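Local coordinates for SCO1/SenC family lipoprotein (Bacillus anthracis, PDB 4HDE) that is a thioredoxin-fold lipoprotein of the SCO1/SenC family, probably involved, like its relatives, in delivering copper to cytochrome c oxidase, at residues 36-41 and 53-58; 72-77 and 101-106. All blocks are in the same frame, centred on the assembly; numbering follows the deposited sequence. Where two conformers were deposited one is given.

Contact 1: residues 36-41 and 53-58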
loop_
_atom_site.group_PDB
_atom_site.type_symbol
_atom_site.label_atom_id
_atom_site.label_comp_id
_atom_site.label_asym_id
_atom_site.label_seq_id
_atom_site.Cartn_x
_atom_site.Cartn_y
_atom_site.Cartn_z
ATOM N N VAL A 36 1.178 -0.418 6.156
ATOM C CA VAL A 36 2.008 0.179 5.124
ATOM C C VAL A 36 1.241 0.139 3.818
ATOM O O VAL A 36 0.694 -0.900 3.447
ATOM C CB VAL A 36 3.317 -0.597 4.959
ATOM C CG1 VAL A 36 4.202 0.058 3.918
ATOM C CG2 VAL A 36 4.047 -0.679 6.292
ATOM N N ALA A 37 1.189 1.276 3.132
ATOM C CA ALA A 37 0.442 1.400 1.878
ATOM C C ALA A 37 1.359 1.695 0.687
ATOM O O ALA A 37 2.356 2.422 0.808
ATOM C CB ALA A 37 -0.595 2.495 2.000
ATOM N N ASP A 38 1.012 1.126 -0.466
ATOM C CA ASP A 38 1.542 1.604 -1.731
ATOM C C ASP A 38 0.451 1.638 -2.806
ATOM O O ASP A 38 -0.674 1.180 -2.575
ATOM C CB ASP A 38 2.802 0.824 -2.159
ATOM C CG ASP A 38 2.514 -0.595 -2.621
ATOM O OD1 ASP A 38 1.401 -1.106 -2.409
ATOM O OD2 ASP A 38 3.441 -1.233 -3.198
ATOM N N PHE A 39 0.807 2.196 -3.960
ATOM C CA PHE A 39 -0.068 2.308 -5.131
ATOM C C PHE A 39 0.599 1.592 -6.295
ATOM O O PHE A 39 1.793 1.768 -6.526
ATOM C CB PHE A 39 -0.307 3.781 -5.471
ATOM C CG PHE A 39 -1.152 4.496 -4.460
ATOM C CD1 PHE A 39 -2.515 4.633 -4.659
ATOM C CD2 PHE A 39 -0.594 5.022 -3.301
ATOM C CE1 PHE A 39 -3.314 5.285 -3.725
ATOM C CE2 PHE A 39 -1.392 5.675 -2.363
ATOM C CZ PHE A 39 -2.754 5.801 -2.578
HETATM N N MSE A 40 -0.164 0.797 -7.029
HETATM C CA MSE A 40 0.393 -0.004 -8.114
HETATM C C MSE A 40 -0.697 -0.434 -9.082
HETATM O O MSE A 40 -1.864 -0.114 -8.898
HETATM C CB MSE A 40 1.087 -1.238 -7.545
HETATM C CG MSE A 40 0.240 -2.000 -6.537
HETATM SE SE MSE A 40 0.453 -3.923 -6.685
HETATM C CE MSE A 40 -0.705 -4.233 -8.217
ATOM N N PHE A 41 -0.308 -1.128 -10.144
ATOM C CA PHE A 41 -1.286 -1.711 -11.059
ATOM C C PHE A 41 -0.699 -2.943 -11.716
ATOM O O PHE A 41 0.512 -3.029 -11.902
ATOM C CB PHE A 41 -1.851 -0.693 -12.072
ATOM C CG PHE A 41 -0.854 -0.168 -13.076
ATOM C CD1 PHE A 41 -0.958 -0.499 -14.424
ATOM C CD2 PHE A 41 0.147 0.703 -12.678
ATOM C CE1 PHE A 41 -0.047 0.006 -15.345
ATOM C CE2 PHE A 41 1.051 1.215 -13.596
ATOM C CZ PHE A 41 0.963 0.859 -14.915
ATOM N N ALA A 53 7.913 -6.788 -4.868
ATOM C CA ALA A 53 8.952 -7.629 -4.279
ATOM C C ALA A 53 9.573 -6.949 -3.055
ATOM O O ALA A 53 9.915 -7.613 -2.062
ATOM C CB ALA A 53 10.013 -7.951 -5.303
ATOM N N ASN A 54 9.742 -5.633 -3.119
ATOM C CA ASN A 54 10.294 -4.902 -1.980
ATOM C C ASN A 54 9.330 -4.920 -0.794
ATOM O O ASN A 54 9.732 -5.100 0.359
ATOM C CB ASN A 54 10.646 -3.467 -2.368
ATOM C CG ASN A 54 11.764 -3.394 -3.384
ATOM O OD1 ASN A 54 12.532 -4.340 -3.560
ATOM N ND2 ASN A 54 11.863 -2.261 -4.066
HETATM N N MSE A 55 8.048 -4.752 -1.069
HETATM C CA MSE A 55 7.069 -4.861 -0.017
HETATM C C MSE A 55 7.060 -6.273 0.576
HETATM O O MSE A 55 6.923 -6.436 1.785
HETATM C CB MSE A 55 5.687 -4.447 -0.516
HETATM C CG MSE A 55 4.640 -4.431 0.598
HETATM SE SE MSE A 55 2.988 -3.491 0.171
HETATM C CE MSE A 55 3.588 -1.671 0.561
ATOM N N ALA A 56 7.235 -7.295 -0.260
ATOM C CA ALA A 56 7.323 -8.667 0.247
ATOM C C ALA A 56 8.544 -8.878 1.154
ATOM O O ALA A 56 8.475 -9.612 2.145
ATOM C CB ALA A 56 7.332 -9.651 -0.902
ATOM N N LYS A 57 9.664 -8.242 0.826
ATOM C CA LYS A 57 10.849 -8.332 1.674
ATOM C C LYS A 57 10.548 -7.680 3.022
ATOM O O LYS A 57 10.880 -8.236 4.074
ATOM C CB LYS A 57 12.047 -7.665 1.004
ATOM C CG LYS A 57 13.319 -7.746 1.841
ATOM C CD LYS A 57 14.564 -7.412 1.026
ATOM C CE LYS A 57 15.792 -7.292 1.922
ATOM N NZ LYS A 57 16.077 -8.530 2.703
ATOM N N LEU A 58 9.884 -6.530 2.995
ATOM C CA LEU A 58 9.480 -5.849 4.216
ATOM C C LEU A 58 8.527 -6.710 5.037
ATOM O O LEU A 58 8.641 -6.770 6.258
ATOM C CB LEU A 58 8.834 -4.502 3.878
ATOM C CG LEU A 58 8.367 -3.645 5.051
ATOM C CD1 LEU A 58 9.511 -3.366 6.011
ATOM C CD2 LEU A 58 7.796 -2.351 4.512
#

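Contact 2: residues 72-77 and 101-106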
loop_
_atom_site.group_PDB
_atom_site.type_symbol
_atom_site.label_atom_id
_atom_site.label_comp_id
_atom_site.label_asym_id
_atom_site.label_seq_id
_atom_site.Cartn_x
_atom_site.Cartn_y
_atom_site.Cartn_z
ATOM N N VAL A 72 -1.086 -2.930 2.487
ATOM C CA VAL A 72 -2.190 -2.582 1.601
ATOM C C VAL A 72 -1.632 -2.005 0.317
ATOM O O VAL A 72 -0.831 -1.077 0.345
ATOM C CB VAL A 72 -3.137 -1.553 2.257
ATOM C CG1 VAL A 72 -4.247 -1.120 1.292
ATOM C CG2 VAL A 72 -3.731 -2.120 3.544
ATOM N N SER A 73 -2.064 -2.569 -0.808
ATOM C CA SER A 73 -1.707 -2.039 -2.124
ATOM C C SER A 73 -2.975 -1.589 -2.833
ATOM O O SER A 73 -3.875 -2.398 -3.057
ATOM C CB SER A 73 -1.027 -3.112 -2.976
ATOM O OG SER A 73 0.170 -3.584 -2.356
ATOM N N PHE A 74 -3.048 -0.316 -3.198
ATOM C CA PHE A 74 -4.208 0.206 -3.918
ATOM C C PHE A 74 -3.949 0.126 -5.410
ATOM O O PHE A 74 -2.925 0.644 -5.870
ATOM C CB PHE A 74 -4.467 1.679 -3.577
ATOM C CG PHE A 74 -4.748 1.947 -2.124
ATOM C CD1 PHE A 74 -6.030 1.798 -1.616
ATOM C CD2 PHE A 74 -3.744 2.396 -1.279
ATOM C CE1 PHE A 74 -6.303 2.056 -0.285
ATOM C CE2 PHE A 74 -4.014 2.657 0.068
ATOM C CZ PHE A 74 -5.301 2.491 0.555
ATOM N N SER A 75 -4.870 -0.453 -6.179
ATOM C CA SER A 75 -4.734 -0.413 -7.630
ATOM C C SER A 75 -5.059 0.971 -8.179
ATOM O O SER A 75 -6.091 1.573 -7.845
ATOM C CB SER A 75 -5.635 -1.439 -8.319
ATOM O OG SER A 75 -5.578 -1.259 -9.735
ATOM N N VAL A 76 -4.174 1.475 -9.036
ATOM C CA VAL A 76 -4.435 2.717 -9.752
ATOM C C VAL A 76 -4.932 2.464 -11.169
ATOM O O VAL A 76 -5.013 3.391 -11.970
ATOM C CB VAL A 76 -3.204 3.640 -9.771
ATOM C CG1 VAL A 76 -2.819 4.026 -8.346
ATOM C CG2 VAL A 76 -2.034 2.971 -10.489
ATOM N N ASP A 77 -5.280 1.222 -11.474
ATOM C CA ASP A 77 -5.897 0.903 -12.757
ATOM C C ASP A 77 -7.119 0.009 -12.542
ATOM O O ASP A 77 -7.176 -1.098 -13.060
ATOM C CB ASP A 77 -4.869 0.216 -13.665
ATOM C CG ASP A 77 -5.305 0.150 -15.117
ATOM O OD1 ASP A 77 -6.194 0.932 -15.530
ATOM O OD2 ASP A 77 -4.738 -0.679 -15.854
ATOM N N ASN A 101 -3.570 -6.979 1.774
ATOM C CA ASN A 101 -4.764 -6.812 0.957
ATOM C C ASN A 101 -4.491 -5.867 -0.194
ATOM O O ASN A 101 -3.927 -4.790 -0.002
ATOM C CB ASN A 101 -5.921 -6.301 1.813
ATOM C CG ASN A 101 -6.461 -7.360 2.718
ATOM O OD1 ASN A 101 -7.342 -8.126 2.327
ATOM N ND2 ASN A 101 -5.918 -7.446 3.932
ATOM N N LEU A 102 -4.846 -6.301 -1.399
ATOM C CA LEU A 102 -4.717 -5.480 -2.600
ATOM C C LEU A 102 -6.130 -5.057 -2.964
ATOM O O LEU A 102 -7.036 -5.891 -3.002
ATOM C CB LEU A 102 -4.050 -6.264 -3.735
ATOM C CG LEU A 102 -2.613 -6.699 -3.450
ATOM C CD1 LEU A 102 -2.553 -8.035 -2.708
ATOM C CD2 LEU A 102 -1.857 -6.798 -4.750
ATOM N N LEU A 103 -6.322 -3.764 -3.203
ATOM C CA LEU A 103 -7.658 -3.178 -3.257
ATOM C C LEU A 103 -8.012 -2.610 -4.630
ATOM O O LEU A 103 -7.155 -2.133 -5.381
ATOM C CB LEU A 103 -7.797 -2.091 -2.185
ATOM C CG LEU A 103 -7.478 -2.518 -0.748
ATOM C CD1 LEU A 103 -7.706 -1.368 0.233
ATOM C CD2 LEU A 103 -8.295 -3.733 -0.342
ATOM N N THR A 104 -9.305 -2.652 -4.928
ATOM C CA THR A 104 -9.835 -2.169 -6.190
ATOM C C THR A 104 -11.344 -2.007 -6.030
ATOM O O THR A 104 -11.850 -1.961 -4.902
ATOM C CB THR A 104 -9.478 -3.137 -7.336
ATOM O OG1 THR A 104 -9.788 -2.510 -8.584
ATOM C CG2 THR A 104 -10.220 -4.452 -7.217
ATOM N N GLY A 105 -12.060 -1.893 -7.146
ATOM C CA GLY A 105 -13.514 -1.893 -7.133
ATOM C C GLY A 105 -14.155 -0.530 -7.303
ATOM O O GLY A 105 -15.358 -0.422 -7.481
ATOM N N TYR A 106 -13.322 0.501 -7.268
ATOM C CA TYR A 106 -13.726 1.891 -7.367
ATOM C C TYR A 106 -13.416 2.392 -8.778
ATOM O O TYR A 106 -12.825 1.677 -9.577
ATOM C CB TYR A 106 -12.943 2.698 -6.325
ATOM C CG TYR A 106 -11.510 2.243 -6.160
ATOM C CD1 TYR A 106 -11.104 1.561 -5.023
ATOM C CD2 TYR A 106 -10.570 2.488 -7.148
ATOM C CE1 TYR A 106 -9.796 1.143 -4.870
ATOM C CE2 TYR A 106 -9.263 2.063 -7.016
ATOM C CZ TYR A 106 -8.879 1.395 -5.875
ATOM O OH TYR A 106 -7.578 0.986 -5.718
#

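Contact 1: residues 36-41 and 53-58
Strand 36-40 and helix 53-58 run nearly antiparallel, at 167°, with their axes 10.9 Å apart at closest approach, so that side chains alone bridge the gap and Asp-38 lies level with Met-55. The bridge is built mainly by Met-55, a selenomethionine in this crystal. Its CG stands anti to the backbone N (chi1 -175°) and the chain stays extended through chi2, which carries the selenium out from the helix to the sheet; a bend at chi3 (-82°) then points the terminal methyl in toward the strand. There CE lies against CG1 of Val-36 at 3.8 Å, the two side chains sliding past each other in opposite directions. The same methyl reaches Asp-38, which comes from the opposite direction: CE is 3.5 Å from the carboxylate carbon CG, while SE stands 3.9 Å from OD1. This is van der Waals contact, and no hydrogen bond joins the two segments. One turn further along the helix, Leu-58 adds a lighter touch, its CD2 lying 4.4 Å from Val-36 CG1. Phe-71 and Phe-137, from the strands on either side of strand 35-40, also pack against Met-55. The contact thus seats helix 48-64 on the sheet within the beta-alpha-beta unit formed by strand 35-40, this helix and strand 70-75, part of the thioredoxin-like fold. Among the touching residues of the two segments, Asp-38 is the polar one. Its OD1 is hydrogen-bonded to Ser-73 OG on the adjacent strand, whereas Met-55 offers only a methyl and a polarisable selenium. With so apolar a neighbour on the helix side, the carboxylate probably relies on the bond to Ser-73 for at least part of its stabilisation, and its proton affinity may be raised.

Contact 2: residues 72-77 and 101-106
Val-72, Ser-73 and Phe-74 pair in parallel register with Asn-101, Leu-102 and Leu-103, and the two strands are bound by three backbone hydrogen bonds. Ser-73 supplies two of them, from N to Asn-101 O (3.0 Å) and from O to Leu-103 N (2.8 Å); Ser-75 N to Leu-103 O (2.9 Å) is the third. Packing is closest on the face carrying Val-72, Phe-74 and Leu-103. Leu-103 CD1 touches both Val-72 CG1, at 3.6 Å, and Phe-74 CE1, at 3.7 Å, and the valine methyl closes the cluster by lying over one face of the phenyl ring, offset toward its rim. On the other face the fit is looser: Ser-73 CB comes no nearer than 4.0 Å to Leu-102 CG, and Leu-102 packs on Leu-86 and Ile-90 of helix 83-90.

After Thr-104 segment 101-106 turns away through exposed Gly-105, and partly exposed Tyr-106 folds back to rejoin segment 72-77. With CG placed between the backbone N and carbonyl carbon (chi1 38°), its ring brings OH to Ser-75 O, donating a 2.7 Å hydrogen bond in the carbonyl plane, onto a lone pair. Ser-75 OG accepts from Asp-77 N, forming an ST turn, and is also bonded to Asp-81.

This edge of the sheet, where helix 83-90 completes a right-handed beta-alpha-beta crossover, therefore combines regular backbone pairing with a side-chain-to-backbone hydrogen bond from the tyrosine: past the last of the three backbone bonds, the phenol gives the carbonyl of buried Ser-75 a hydrogen-bond donor, tying the returning loop to strand 70-75.

In the fold
Contacts 1 and 2 are centred about 12 Å apart and follow in series along the chain, contact 1 closing before contact 2 opens. They belong to successive beta-alpha-beta units that share strand 70-75, and both reach the same five-stranded mixed sheet: strand 35-40 is central, strand 70-75 is its neighbour, and strand 100-103 lies at the edge. They also touch directly: besides the aspartate-serine bond, there is a probable hydrogen bond between Met-40 O and Val-76 N, and Phe-39 packs on Phe-74. The two contacts thus adjoin through strand 70-75 in the core of the thioredoxin-like domain.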